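Local coordinates for protein LBCATS-a (Synthetic construct, PDB 5EY5) that probably cleaves indole-3-glycerol phosphate to indole and glyceraldehyde 3-phosphate, as tryptophan synthase alpha chains do, and binds sn-glycerol-3-phosphate, at residues F212-P217 / D228-G233; F152-T157 / G172-V177; A45-L50 / D94-F99; L50-S55 / F99-N104. All coordinates share one frame; numbering follows the deposited sequence.

Contact 1 of 4, residues F212-P217 / D228-G233; sequences FGISTP and DGVIVG. With G3P (sn-glycerol-3-phosphate), chain E.
I214 leans on the strand 229-232 by one terminal methyl, its CD1 set 3.1 Å from the carbonyl oxygen of I231, a tight approach. CG1 stands beside the residue's own backbone N (chi1 -46°), a setting that lets CD1 meet the flank of V230 as well, 3.8 Å from CG1 of that valine; the two side chains cross obliquely. Further along the strand, V232 turns its CG1 to I214 O at 3.5 Å. In a TIM barrel of this family such loops at the C-terminal ends of the last two strands hold the phosphate, and here they do so by backbone. G213 N donates to O2P of the glycerol phosphate (2.8 Å, 164° at the hydrogen), while G233, at the N-cap of the helix that follows, donates its N-H to O3P at 3.0 Å. G233 leaves room for C2 of the ligand, which a beta carbon would probably crowd. Between the segments sits a water that accepts from I214 N and donates to I231 O and to O3P. I231 turns CG2 to the other end of the ligand, 3.3 Å from its O1, and F212 places its ring obliquely beside O1P.

Contact 2 of 4, residues F152-T157 / G172-V177; sequences FLVAPT and GFVYCV. With G3P (sn-glycerol-3-phosphate), chain E.
L153 runs alongside Y175 on one face of the barrel sheet, where two parallel strands of one beta-alpha-beta unit meet: strand 149-154, helix 160-169 and strand 174-177. The leucine has CG beside its backbone N (chi1 -77°), which lays CG over one face of the tyrosine ring and brings CD1 to 3.6 Å from Y175 CB. Y175 swings CG anti to its own N (chi1 -167°), carrying the ring toward the glycerol phosphate, where its hydroxyl donates to O1 at 2.8 Å, O1 lying at the ring edge in its plane. A phenylalanine here would keep the ring under L153 but lack the hydroxyl, and O1 would probably be left without this partner, its end of the ligand less firmly held. V177 CG2 packs against L153 CB at 3.8 Å. On the sheet face toward helix 160-169, V154 CG2 meets V174 CG1 at 3.7 Å. Three backbone bonds fix the register: Y175 N to F152 O, V154 N to Y175 O, and V177 N to V154 O. The last carbonyl is gripped twice, since V154 O (3.2 Å) and V177 O (3.0 Å) each accept a hydrogen from one bridging water.

Contact 3 of 4, residues A45-L50 / D94-F99; sequences ADIIEL and DVPIVF. With G3P (sn-glycerol-3-phosphate), chain E.
Parallel strand pairing joins I48, E49 and L50 to I97, V98 and F99, bridging the neighbouring strands 48-51 and 97-100 of the eight-stranded barrel. I48 N donates to P96 O, V98 N to I48 O, and L50 N to V98 O, the last at 2.7 Å and nearly straight (175°). I48 and L50 turn to the helix-covered face. I48 CB lies 3.9 Å from I97 CD1, the two chains side by side, and L50 CD1 reaches I97 CG2 at 4.0 Å; L50 CB also stands obliquely by the F99 ring. Nearer the strand starts, I47 spreads its branches: its side chain crosses that of P96 at about a right angle, CG1 4.0 Å from P96 CB, and CG2 touches V98 CG2 at 3.9 Å. An alanine here would lose both branches and probably leave a gap beside P96 and V98. E49, on the face with V98, extends its chain and accepts from O1 of the glycerol phosphate at OE2 (2.5 Å). With the backbone groups paired and the flanks apolar, that carboxylate offers a polar anchor for the ligand inside the barrel.

Contact 4 of 4, residues L50-S55 / F99-N104; sequences LGIPFS and FLTYYN
I52 CD1 sits squarely over the F99 ring, 3.8 Å from its centroid and only 6° off the normal, a CH-pi contact that marks the tight end of this pairing. CG1, beside the backbone N of I52 (chi1 -56°), carries CD1 out over the ring, and the isoleucine also runs alongside T101, with CB 3.7 Å from T101 CB. Two backbone bonds, L100 N to L50 O and I52 N to L100 O, hold the strands together. Past the pairing one water fills in, donating to I52 O and T101 OG1 and accepting from Y102 N; another sits at its edge, giving hydrogens to L100 O and I52 O. F54 and Y102 touch more loosely: the planes lie at 26° but are slid apart, centroids 5.5 Å from each other, although F54 CD2 comes to 3.5 Å from Y102 CB. N104 is hydrogen-bonded through its side-chain amide to the chain of another protein, while Y102 OH is held by D60 and A59. L100 faces the ligand pocket; I52 and F99 look outward to V81 of helix 78-91, and T101 packs on I106 of helix 103-109.

All four contacts belong to one closed parallel barrel, and they show how separate strand pairs contribute to a single pocket. Contacts 3 and 4 follow one another along strands 48-51 and 97-100, sharing L50 and F99, with centres 15 Å apart; their segments alternate in sequence. Contact 2, between strands 149-154 and 174-177, comes later in the chain, and contact 1, between the loop after strand 208-211 and the last strand, 229-232, comes last. Contacts 1 and 2 lie 14 Å apart between centres and touch through I231 and F212 against Y175. I231 also packs on E49 of contact 3. Residues distant in sequence thus converge on one ligand: all four contribute to the pocket, contact 4 through L100, while contacts 2 and 4 also reach the chain of another protein.

Contact 1 of 4, residues F212-P217 / D228-G233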
loop_
_atom_site.group_PDB
_atom_site.type_symbol
_atom_site.label_atom_id
_atom_site.label_comp_id
_atom_site.label_asym_id
_atom_site.label_seq_id
_atom_site.Cartn_x
_atom_site.Cartn_y
_atom_site.Cartn_z
ATOM N N PHE A 212 7.214 -1.739 -46.177
ATOM C CA PHE A 212 7.819 -1.839 -44.846
ATOM C C PHE A 212 9.344 -1.941 -44.936
ATOM O O PHE A 212 9.885 -2.949 -45.413
ATOM C CB PHE A 212 7.271 -3.041 -44.057
ATOM C CG PHE A 212 5.929 -2.809 -43.395
ATOM C CD1 PHE A 212 4.800 -2.488 -44.150
ATOM C CD2 PHE A 212 5.789 -2.961 -42.016
ATOM C CE1 PHE A 212 3.564 -2.307 -43.552
ATOM C CE2 PHE A 212 4.556 -2.778 -41.400
ATOM C CZ PHE A 212 3.440 -2.453 -42.165
ATOM N N GLY A 213 10.047 -0.894 -44.497
ATOM C CA GLY A 213 11.478 -0.954 -44.306
ATOM C C GLY A 213 12.325 -0.459 -45.460
ATOM O O GLY A 213 13.505 -0.172 -45.255
ATOM N N ILE A 214 11.770 -0.335 -46.663
ATOM C CA ILE A 214 12.597 -0.004 -47.824
ATOM C C ILE A 214 13.031 1.456 -47.710
ATOM O O ILE A 214 12.221 2.365 -47.890
ATOM C CB ILE A 214 11.847 -0.265 -49.134
ATOM C CG1 ILE A 214 11.169 -1.633 -49.073
ATOM C CG2 ILE A 214 12.804 -0.193 -50.316
ATOM C CD1 ILE A 214 9.873 -1.696 -49.840
ATOM N N SER A 215 14.314 1.693 -47.437
ATOM C CA SER A 215 14.774 3.030 -47.090
ATOM C C SER A 215 15.807 3.639 -48.037
ATOM O O SER A 215 16.082 4.840 -47.922
ATOM C CB SER A 215 15.352 3.034 -45.665
ATOM O OG SER A 215 15.726 1.727 -45.266
ATOM N N THR A 216 16.384 2.876 -48.952
ATOM C CA THR A 216 17.440 3.370 -49.823
ATOM C C THR A 216 17.193 2.917 -51.252
ATOM O O THR A 216 16.531 1.897 -51.485
ATOM C CB THR A 216 18.821 2.871 -49.375
ATOM O OG1 THR A 216 18.887 1.451 -49.562
ATOM C CG2 THR A 216 19.072 3.200 -47.907
ATOM N N PRO A 217 17.725 3.648 -52.236
ATOM C CA PRO A 217 17.623 3.176 -53.624
ATOM C C PRO A 217 18.141 1.756 -53.826
ATOM O O PRO A 217 17.524 0.989 -54.574
ATOM C CB PRO A 217 18.448 4.211 -54.406
ATOM C CG PRO A 217 19.207 4.983 -53.383
ATOM C CD PRO A 217 18.370 4.968 -52.158
ATOM N N ASP A 228 5.860 -6.617 -58.398
ATOM C CA ASP A 228 5.339 -5.679 -59.378
ATOM C C ASP A 228 5.487 -4.230 -58.944
ATOM O O ASP A 228 5.359 -3.335 -59.783
ATOM C CB ASP A 228 3.865 -5.967 -59.645
ATOM C CG ASP A 228 3.625 -7.398 -60.042
ATOM O OD1 ASP A 228 3.776 -7.713 -61.244
ATOM O OD2 ASP A 228 3.293 -8.206 -59.150
ATOM N N GLY A 229 5.718 -3.973 -57.662
ATOM C CA GLY A 229 5.819 -2.600 -57.201
ATOM C C GLY A 229 6.513 -2.524 -55.862
ATOM O O GLY A 229 6.665 -3.526 -55.155
ATOM N N VAL A 230 6.957 -1.313 -55.530
ATOM C CA VAL A 230 7.751 -1.054 -54.337
ATOM C C VAL A 230 7.101 0.097 -53.599
ATOM O O VAL A 230 6.899 1.167 -54.184
ATOM C CB VAL A 230 9.202 -0.688 -54.694
ATOM C CG1 VAL A 230 10.010 -0.458 -53.429
ATOM C CG2 VAL A 230 9.827 -1.761 -55.569
ATOM N N ILE A 231 6.807 -0.099 -52.316
ATOM C CA ILE A 231 6.205 0.943 -51.492
ATOM C C ILE A 231 7.263 1.491 -50.549
ATOM O O ILE A 231 7.945 0.723 -49.860
ATOM C CB ILE A 231 5.006 0.416 -50.694
ATOM C CG1 ILE A 231 3.976 -0.221 -51.634
ATOM C CG2 ILE A 231 4.421 1.545 -49.862
ATOM C CD1 ILE A 231 3.009 -1.152 -50.954
ATOM N N VAL A 232 7.369 2.815 -50.494
ATOM C CA VAL A 232 8.305 3.516 -49.625
ATOM C C VAL A 232 7.559 4.617 -48.886
ATOM O O VAL A 232 7.021 5.529 -49.520
ATOM C CB VAL A 232 9.458 4.148 -50.411
ATOM C CG1 VAL A 232 10.357 4.911 -49.442
ATOM C CG2 VAL A 232 10.218 3.102 -51.218
ATOM N N GLY A 233 7.606 4.584 -47.557
ATOM C CA GLY A 233 6.940 5.598 -46.778
ATOM C C GLY A 233 7.874 6.268 -45.797
ATOM O O GLY A 233 8.243 7.440 -45.981
HETATM O O1 G3P E . 2.612 1.926 -47.089
HETATM C C1 G3P E . 2.969 2.063 -45.747
HETATM C C2 G3P E . 4.369 2.655 -45.618
HETATM O O2 G3P E . 4.496 3.121 -44.305
HETATM C C3 G3P E . 5.464 1.626 -45.969
HETATM O O1P G3P E . 6.213 1.231 -44.844
HETATM O O4P G3P E . 7.214 3.346 -43.805
HETATM O O2P G3P E . 8.507 1.207 -43.563
HETATM O O3P G3P E . 8.383 2.282 -45.750
HETATM P P G3P E . 7.611 2.035 -44.476
HETATM O O HOH W 1 8.743 0.329 -47.310
#

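Contact 2 of 4, residues F152-T157 / G172-V177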
loop_
_atom_site.group_PDB
_atom_site.type_symbol
_atom_site.label_atom_id
_atom_site.label_comp_id
_atom_site.label_asym_id
_atom_site.label_seq_id
_atom_site.Cartn_x
_atom_site.Cartn_y
_atom_site.Cartn_z
ATOM N N PHE A 152 -5.458 -5.462 -49.289
ATOM C CA PHE A 152 -5.183 -6.162 -48.035
ATOM C C PHE A 152 -3.704 -6.529 -47.930
ATOM O O PHE A 152 -3.042 -6.804 -48.938
ATOM C CB PHE A 152 -6.042 -7.427 -47.911
ATOM C CG PHE A 152 -7.500 -7.158 -47.611
ATOM C CD1 PHE A 152 -8.451 -7.211 -48.613
ATOM C CD2 PHE A 152 -7.914 -6.861 -46.318
ATOM C CE1 PHE A 152 -9.789 -6.974 -48.334
ATOM C CE2 PHE A 152 -9.254 -6.625 -46.028
ATOM C CZ PHE A 152 -10.193 -6.677 -47.031
ATOM N N LEU A 153 -3.194 -6.529 -46.692
ATOM C CA LEU A 153 -1.802 -6.869 -46.398
ATOM C C LEU A 153 -1.628 -8.363 -46.157
ATOM O O LEU A 153 -2.495 -9.025 -45.572
ATOM C CB LEU A 153 -1.292 -6.122 -45.165
ATOM C CG LEU A 153 -0.925 -4.650 -45.311
ATOM C CD1 LEU A 153 -2.002 -3.938 -46.093
ATOM C CD2 LEU A 153 -0.741 -4.000 -43.920
ATOM N N VAL A 154 -0.488 -8.882 -46.597
ATOM C CA VAL A 154 -0.083 -10.256 -46.341
ATOM C C VAL A 154 1.278 -10.203 -45.674
ATOM O O VAL A 154 2.192 -9.528 -46.168
ATOM C CB VAL A 154 -0.038 -11.095 -47.628
ATOM C CG1 VAL A 154 0.422 -12.525 -47.307
ATOM C CG2 VAL A 154 -1.404 -11.111 -48.280
ATOM N N ALA A 155 1.401 -10.869 -44.575
ATOM C CA ALA A 155 2.613 -10.816 -43.782
ATOM C C ALA A 155 3.404 -12.104 -43.919
ATOM O O ALA A 155 2.857 -13.158 -44.261
ATOM C CB ALA A 155 2.270 -10.570 -42.309
ATOM N N PRO A 156 4.708 -12.054 -43.653
ATOM C CA PRO A 156 5.525 -13.268 -43.793
ATOM C C PRO A 156 5.032 -14.428 -42.945
ATOM O O PRO A 156 5.344 -15.577 -43.266
ATOM C CB PRO A 156 6.922 -12.804 -43.356
ATOM C CG PRO A 156 6.902 -11.296 -43.549
ATOM C CD PRO A 156 5.495 -10.891 -43.206
ATOM N N THR A 157 4.273 -14.171 -41.884
ATOM C CA THR A 157 3.745 -15.226 -41.031
ATOM C C THR A 157 2.322 -15.618 -41.394
ATOM O O THR A 157 1.731 -16.462 -40.710
ATOM C CB THR A 157 3.802 -14.800 -39.559
ATOM O OG1 THR A 157 3.225 -13.492 -39.415
ATOM C CG2 THR A 157 5.244 -14.770 -39.081
ATOM N N GLY A 172 -7.191 -4.309 -56.578
ATOM C CA GLY A 172 -6.173 -3.296 -56.773
ATOM C C GLY A 172 -4.791 -3.915 -56.760
ATOM O O GLY A 172 -4.205 -4.182 -57.810
ATOM N N PHE A 173 -4.240 -4.142 -55.576
ATOM C CA PHE A 173 -3.045 -4.959 -55.489
ATOM C C PHE A 173 -3.044 -5.651 -54.136
ATOM O O PHE A 173 -3.897 -5.399 -53.281
ATOM C CB PHE A 173 -1.767 -4.141 -55.738
ATOM C CG PHE A 173 -1.595 -2.934 -54.840
ATOM C CD1 PHE A 173 -0.774 -2.999 -53.722
ATOM C CD2 PHE A 173 -2.210 -1.726 -55.139
ATOM C CE1 PHE A 173 -0.589 -1.891 -52.904
ATOM C CE2 PHE A 173 -2.020 -0.614 -54.328
ATOM C CZ PHE A 173 -1.204 -0.698 -53.211
ATOM N N VAL A 174 -2.109 -6.568 -53.975
ATOM C CA VAL A 174 -1.832 -7.166 -52.679
ATOM C C VAL A 174 -0.606 -6.478 -52.100
ATOM O O VAL A 174 0.436 -6.360 -52.763
ATOM C CB VAL A 174 -1.614 -8.685 -52.782
ATOM C CG1 VAL A 174 -1.239 -9.245 -51.413
ATOM C CG2 VAL A 174 -2.867 -9.353 -53.305
ATOM N N TYR A 175 -0.730 -6.039 -50.867
ATOM C CA TYR A 175 0.357 -5.388 -50.154
ATOM C C TYR A 175 1.113 -6.462 -49.375
ATOM O O TYR A 175 0.579 -7.041 -48.427
ATOM C CB TYR A 175 -0.226 -4.310 -49.252
ATOM C CG TYR A 175 0.759 -3.327 -48.656
ATOM C CD1 TYR A 175 0.376 -2.020 -48.380
ATOM C CD2 TYR A 175 2.045 -3.719 -48.314
ATOM C CE1 TYR A 175 1.262 -1.129 -47.810
ATOM C CE2 TYR A 175 2.932 -2.844 -47.750
ATOM C CZ TYR A 175 2.543 -1.552 -47.498
ATOM O OH TYR A 175 3.452 -0.693 -46.932
ATOM N N CYS A 176 2.347 -6.743 -49.787
ATOM C CA CYS A 176 3.186 -7.757 -49.146
ATOM C C CYS A 176 4.057 -7.057 -48.105
ATOM O O CYS A 176 4.886 -6.206 -48.444
ATOM C CB CYS A 176 4.011 -8.503 -50.203
ATOM S SG CYS A 176 5.248 -9.697 -49.638
ATOM N N VAL A 177 3.835 -7.380 -46.834
ATOM C CA VAL A 177 4.591 -6.777 -45.740
ATOM C C VAL A 177 5.932 -7.485 -45.624
ATOM O O VAL A 177 5.994 -8.690 -45.355
ATOM C CB VAL A 177 3.812 -6.858 -44.423
ATOM C CG1 VAL A 177 4.552 -6.126 -43.316
ATOM C CG2 VAL A 177 2.425 -6.316 -44.624
HETATM O O1 G3P E . 2.612 1.926 -47.089
HETATM C C1 G3P E . 2.969 2.063 -45.747
HETATM C C2 G3P E . 4.369 2.655 -45.618
HETATM O O2 G3P E . 4.496 3.121 -44.305
HETATM C C3 G3P E . 5.464 1.626 -45.969
HETATM O O1P G3P E . 6.213 1.231 -44.844
HETATM O O4P G3P E . 7.214 3.346 -43.805
HETATM O O2P G3P E . 8.507 1.207 -43.563
HETATM O O3P G3P E . 8.383 2.282 -45.750
HETATM P P G3P E . 7.611 2.035 -44.476
HETATM O O HOH W 2 4.885 -11.216 -46.560
#

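Contact 3 of 4, residues A45-L50 / D94-F99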
loop_
_atom_site.group_PDB
_atom_site.type_symbol
_atom_site.label_atom_id
_atom_site.label_comp_id
_atom_site.label_asym_id
_atom_site.label_seq_id
_atom_site.Cartn_x
_atom_site.Cartn_y
_atom_site.Cartn_z
ATOM N N ALA A 45 6.320 8.780 -59.620
ATOM C CA ALA A 45 5.469 7.908 -58.824
ATOM C C ALA A 45 4.301 7.405 -59.662
ATOM O O ALA A 45 3.715 8.145 -60.459
ATOM C CB ALA A 45 4.954 8.643 -57.590
ATOM N N ASP A 46 3.970 6.131 -59.483
ATOM C CA ASP A 46 2.914 5.517 -60.275
ATOM C C ASP A 46 1.600 5.467 -59.535
ATOM O O ASP A 46 0.537 5.556 -60.155
ATOM C CB ASP A 46 3.308 4.100 -60.681
ATOM C CG ASP A 46 4.544 4.071 -61.544
ATOM O OD1 ASP A 46 4.420 4.373 -62.748
ATOM O OD2 ASP A 46 5.632 3.744 -61.018
ATOM N N ILE A 47 1.671 5.299 -58.224
ATOM C CA ILE A 47 0.526 5.316 -57.334
ATOM C C ILE A 47 0.990 6.048 -56.095
ATOM O O ILE A 47 2.150 5.916 -55.691
ATOM C CB ILE A 47 0.046 3.900 -56.963
ATOM C CG1 ILE A 47 -0.343 3.109 -58.222
ATOM C CG2 ILE A 47 -1.091 3.984 -55.923
ATOM C CD1 ILE A 47 -0.482 1.594 -57.996
ATOM N N ILE A 48 0.105 6.837 -55.502
ATOM C CA ILE A 48 0.441 7.605 -54.315
ATOM C C ILE A 48 -0.451 7.136 -53.187
ATOM O O ILE A 48 -1.685 7.129 -53.324
ATOM C CB ILE A 48 0.300 9.115 -54.542
ATOM C CG1 ILE A 48 1.409 9.590 -55.478
ATOM C CG2 ILE A 48 0.322 9.837 -53.189
ATOM C CD1 ILE A 48 1.182 10.954 -56.041
ATOM N N GLU A 49 0.178 6.712 -52.087
ATOM C CA GLU A 49 -0.515 6.440 -50.841
ATOM C C GLU A 49 -0.518 7.696 -49.983
ATOM O O GLU A 49 0.535 8.298 -49.743
ATOM C CB GLU A 49 0.147 5.290 -50.082
ATOM C CG GLU A 49 0.001 3.934 -50.745
ATOM C CD GLU A 49 0.714 2.822 -49.983
ATOM O OE1 GLU A 49 0.840 1.715 -50.541
ATOM O OE2 GLU A 49 1.138 3.057 -48.829
ATOM N N LEU A 50 -1.704 8.081 -49.526
ATOM C CA LEU A 50 -1.879 9.186 -48.588
ATOM C C LEU A 50 -2.340 8.609 -47.257
ATOM O O LEU A 50 -3.395 7.969 -47.186
ATOM C CB LEU A 50 -2.894 10.207 -49.112
ATOM C CG LEU A 50 -2.385 11.077 -50.269
ATOM C CD1 LEU A 50 -3.500 11.982 -50.817
ATOM C CD2 LEU A 50 -1.198 11.897 -49.828
ATOM N N ASP A 94 -5.231 11.530 -63.676
ATOM C CA ASP A 94 -4.544 10.296 -64.030
ATOM C C ASP A 94 -4.034 9.530 -62.808
ATOM O O ASP A 94 -4.248 8.317 -62.707
ATOM C CB ASP A 94 -3.375 10.609 -64.976
ATOM C CG ASP A 94 -3.769 11.553 -66.102
ATOM O OD1 ASP A 94 -4.297 11.076 -67.127
ATOM O OD2 ASP A 94 -3.545 12.775 -65.962
ATOM N N VAL A 95 -3.372 10.214 -61.878
ATOM C CA VAL A 95 -2.566 9.521 -60.858
ATOM C C VAL A 95 -3.479 8.754 -59.909
ATOM O O VAL A 95 -4.411 9.346 -59.338
ATOM C CB VAL A 95 -1.708 10.518 -60.086
ATOM C CG1 VAL A 95 -2.596 11.474 -59.306
ATOM C CG2 VAL A 95 -0.778 9.770 -59.145
ATOM N N PRO A 96 -3.245 7.458 -59.685
ATOM C CA PRO A 96 -4.046 6.733 -58.697
ATOM C C PRO A 96 -3.699 7.196 -57.292
ATOM O O PRO A 96 -2.527 7.358 -56.940
ATOM C CB PRO A 96 -3.664 5.262 -58.925
ATOM C CG PRO A 96 -3.082 5.234 -60.320
ATOM C CD PRO A 96 -2.401 6.554 -60.486
ATOM N N ILE A 97 -4.735 7.421 -56.496
ATOM C CA ILE A 97 -4.604 7.857 -55.109
ATOM C C ILE A 97 -5.200 6.770 -54.229
ATOM O O ILE A 97 -6.315 6.301 -54.489
ATOM C CB ILE A 97 -5.310 9.206 -54.869
ATOM C CG1 ILE A 97 -4.629 10.309 -55.668
ATOM C CG2 ILE A 97 -5.331 9.566 -53.363
ATOM C CD1 ILE A 97 -3.260 10.659 -55.139
ATOM N N VAL A 98 -4.444 6.356 -53.214
ATOM C CA VAL A 98 -4.883 5.383 -52.219
ATOM C C VAL A 98 -4.864 6.064 -50.860
ATOM O O VAL A 98 -3.868 6.711 -50.505
ATOM C CB VAL A 98 -3.982 4.134 -52.210
ATOM C CG1 VAL A 98 -4.372 3.189 -51.057
ATOM C CG2 VAL A 98 -4.077 3.415 -53.551
ATOM N N PHE A 99 -5.971 5.942 -50.119
ATOM C CA PHE A 99 -6.037 6.352 -48.718
ATOM C C PHE A 99 -5.617 5.185 -47.840
ATOM O O PHE A 99 -6.188 4.091 -47.942
ATOM C CB PHE A 99 -7.446 6.793 -48.309
ATOM C CG PHE A 99 -7.754 8.222 -48.607
ATOM C CD1 PHE A 99 -6.868 8.996 -49.333
ATOM C CD2 PHE A 99 -8.934 8.800 -48.150
ATOM C CE1 PHE A 99 -7.161 10.329 -49.615
ATOM C CE2 PHE A 99 -9.234 10.118 -48.416
ATOM C CZ PHE A 99 -8.339 10.891 -49.154
HETATM O O1 G3P E . 2.612 1.926 -47.089
HETATM C C1 G3P E . 2.969 2.063 -45.747
HETATM C C2 G3P E . 4.369 2.655 -45.618
HETATM O O2 G3P E . 4.496 3.121 -44.305
HETATM C C3 G3P E . 5.464 1.626 -45.969
HETATM O O1P G3P E . 6.213 1.231 -44.844
HETATM O O4P G3P E . 7.214 3.346 -43.805
HETATM O O2P G3P E . 8.507 1.207 -43.563
HETATM O O3P G3P E . 8.383 2.282 -45.750
HETATM P P G3P E . 7.611 2.035 -44.476
#

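Contact 4 of 4, residues L50-S55 / F99-N104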
loop_
_atom_site.group_PDB
_atom_site.type_symbol
_atom_site.label_atom_id
_atom_site.label_comp_id
_atom_site.label_asym_id
_atom_site.label_seq_id
_atom_site.Cartn_x
_atom_site.Cartn_y
_atom_site.Cartn_z
ATOM N N LEU A 50 -1.704 8.081 -49.526
ATOM C CA LEU A 50 -1.879 9.186 -48.588
ATOM C C LEU A 50 -2.340 8.609 -47.257
ATOM O O LEU A 50 -3.395 7.969 -47.186
ATOM C CB LEU A 50 -2.894 10.207 -49.112
ATOM C CG LEU A 50 -2.385 11.077 -50.269
ATOM C CD1 LEU A 50 -3.500 11.982 -50.817
ATOM C CD2 LEU A 50 -1.198 11.897 -49.828
ATOM N N GLY A 51 -1.547 8.827 -46.210
ATOM C CA GLY A 51 -1.923 8.359 -44.888
ATOM C C GLY A 51 -2.900 9.315 -44.241
ATOM O O GLY A 51 -2.631 10.517 -44.135
ATOM N N ILE A 52 -4.054 8.791 -43.833
ATOM C CA ILE A 52 -5.033 9.564 -43.074
ATOM C C ILE A 52 -4.623 9.479 -41.611
ATOM O O ILE A 52 -4.579 8.363 -41.052
ATOM C CB ILE A 52 -6.462 9.055 -43.281
ATOM C CG1 ILE A 52 -6.827 9.058 -44.775
ATOM C CG2 ILE A 52 -7.440 9.893 -42.464
ATOM C CD1 ILE A 52 -6.367 10.275 -45.523
ATOM N N PRO A 53 -4.259 10.584 -40.982
ATOM C CA PRO A 53 -3.609 10.487 -39.672
ATOM C C PRO A 53 -4.600 10.021 -38.619
ATOM O O PRO A 53 -5.750 10.459 -38.587
ATOM C CB PRO A 53 -3.131 11.922 -39.407
ATOM C CG PRO A 53 -4.097 12.801 -40.211
ATOM C CD PRO A 53 -4.365 11.979 -41.464
ATOM N N PHE A 54 -4.138 9.130 -37.756
ATOM C CA PHE A 54 -4.961 8.562 -36.701
ATOM C C PHE A 54 -4.251 8.757 -35.370
ATOM O O PHE A 54 -3.016 8.792 -35.304
ATOM C CB PHE A 54 -5.233 7.071 -36.974
ATOM C CG PHE A 54 -6.137 6.428 -35.975
ATOM C CD1 PHE A 54 -7.310 7.053 -35.570
ATOM C CD2 PHE A 54 -5.825 5.183 -35.445
ATOM C CE1 PHE A 54 -8.145 6.450 -34.639
ATOM C CE2 PHE A 54 -6.667 4.572 -34.518
ATOM C CZ PHE A 54 -7.823 5.207 -34.120
ATOM N N SER A 55 -5.025 8.900 -34.306
ATOM C CA SER A 55 -4.387 9.153 -33.020
ATOM C C SER A 55 -3.726 7.910 -32.429
ATOM O O SER A 55 -2.841 8.052 -31.579
ATOM C CB SER A 55 -5.403 9.720 -32.030
ATOM O OG SER A 55 -6.434 8.784 -31.790
ATOM N N PHE A 99 -5.971 5.942 -50.119
ATOM C CA PHE A 99 -6.037 6.352 -48.718
ATOM C C PHE A 99 -5.617 5.185 -47.840
ATOM O O PHE A 99 -6.188 4.091 -47.942
ATOM C CB PHE A 99 -7.446 6.793 -48.309
ATOM C CG PHE A 99 -7.754 8.222 -48.607
ATOM C CD1 PHE A 99 -6.868 8.996 -49.333
ATOM C CD2 PHE A 99 -8.934 8.800 -48.150
ATOM C CE1 PHE A 99 -7.161 10.329 -49.615
ATOM C CE2 PHE A 99 -9.234 10.118 -48.416
ATOM C CZ PHE A 99 -8.339 10.891 -49.154
ATOM N N LEU A 100 -4.635 5.418 -46.965
ATOM C CA LEU A 100 -4.260 4.444 -45.951
ATOM C C LEU A 100 -4.813 4.987 -44.648
ATOM O O LEU A 100 -4.419 6.068 -44.194
ATOM C CB LEU A 100 -2.742 4.233 -45.906
ATOM C CG LEU A 100 -2.178 3.138 -44.996
ATOM C CD1 LEU A 100 -0.799 2.701 -45.498
ATOM C CD2 LEU A 100 -2.113 3.612 -43.538
ATOM N N THR A 101 -5.797 4.295 -44.092
ATOM C CA THR A 101 -6.475 4.835 -42.928
ATOM C C THR A 101 -6.797 3.689 -41.991
ATOM O O THR A 101 -7.157 2.608 -42.446
ATOM C CB THR A 101 -7.761 5.596 -43.306
ATOM O OG1 THR A 101 -8.452 6.015 -42.117
ATOM C CG2 THR A 101 -8.697 4.742 -44.151
ATOM N N TYR A 102 -6.621 3.918 -40.692
ATOM C CA TYR A 102 -7.175 2.996 -39.716
ATOM C C TYR A 102 -8.694 3.024 -39.787
ATOM O O TYR A 102 -9.296 3.913 -40.391
ATOM C CB TYR A 102 -6.648 3.338 -38.327
ATOM C CG TYR A 102 -5.172 3.040 -38.269
ATOM C CD1 TYR A 102 -4.249 3.937 -38.780
ATOM C CD2 TYR A 102 -4.712 1.829 -37.778
ATOM C CE1 TYR A 102 -2.895 3.650 -38.763
ATOM C CE2 TYR A 102 -3.364 1.532 -37.756
ATOM C CZ TYR A 102 -2.461 2.448 -38.249
ATOM O OH TYR A 102 -1.123 2.160 -38.221
ATOM N N TYR A 103 -9.314 2.016 -39.164
ATOM C CA TYR A 103 -10.722 1.748 -39.384
ATOM C C TYR A 103 -11.630 2.703 -38.623
ATOM O O TYR A 103 -12.692 3.077 -39.125
ATOM C CB TYR A 103 -11.037 0.311 -38.975
ATOM C CG TYR A 103 -12.394 -0.127 -39.413
ATOM C CD1 TYR A 103 -12.780 0.009 -40.735
ATOM C CD2 TYR A 103 -13.298 -0.683 -38.512
ATOM C CE1 TYR A 103 -14.019 -0.390 -41.152
ATOM C CE2 TYR A 103 -14.551 -1.087 -38.928
ATOM C CZ TYR A 103 -14.897 -0.939 -40.253
ATOM O OH TYR A 103 -16.131 -1.343 -40.698
ATOM N N ASN A 104 -11.274 3.079 -37.399
ATOM C CA ASN A 104 -12.213 3.895 -36.643
ATOM C C ASN A 104 -12.526 5.241 -37.284
ATOM O O ASN A 104 -13.661 5.715 -37.108
ATOM C CB ASN A 104 -11.739 4.123 -35.208
ATOM C CG ASN A 104 -12.867 4.577 -34.340
ATOM O OD1 ASN A 104 -13.843 3.859 -34.201
ATOM N ND2 ASN A 104 -12.773 5.777 -33.776
HETATM O O HOH W 3 -6.635 6.742 -40.124
HETATM O O HOH W 4 -2.807 6.215 -41.559
#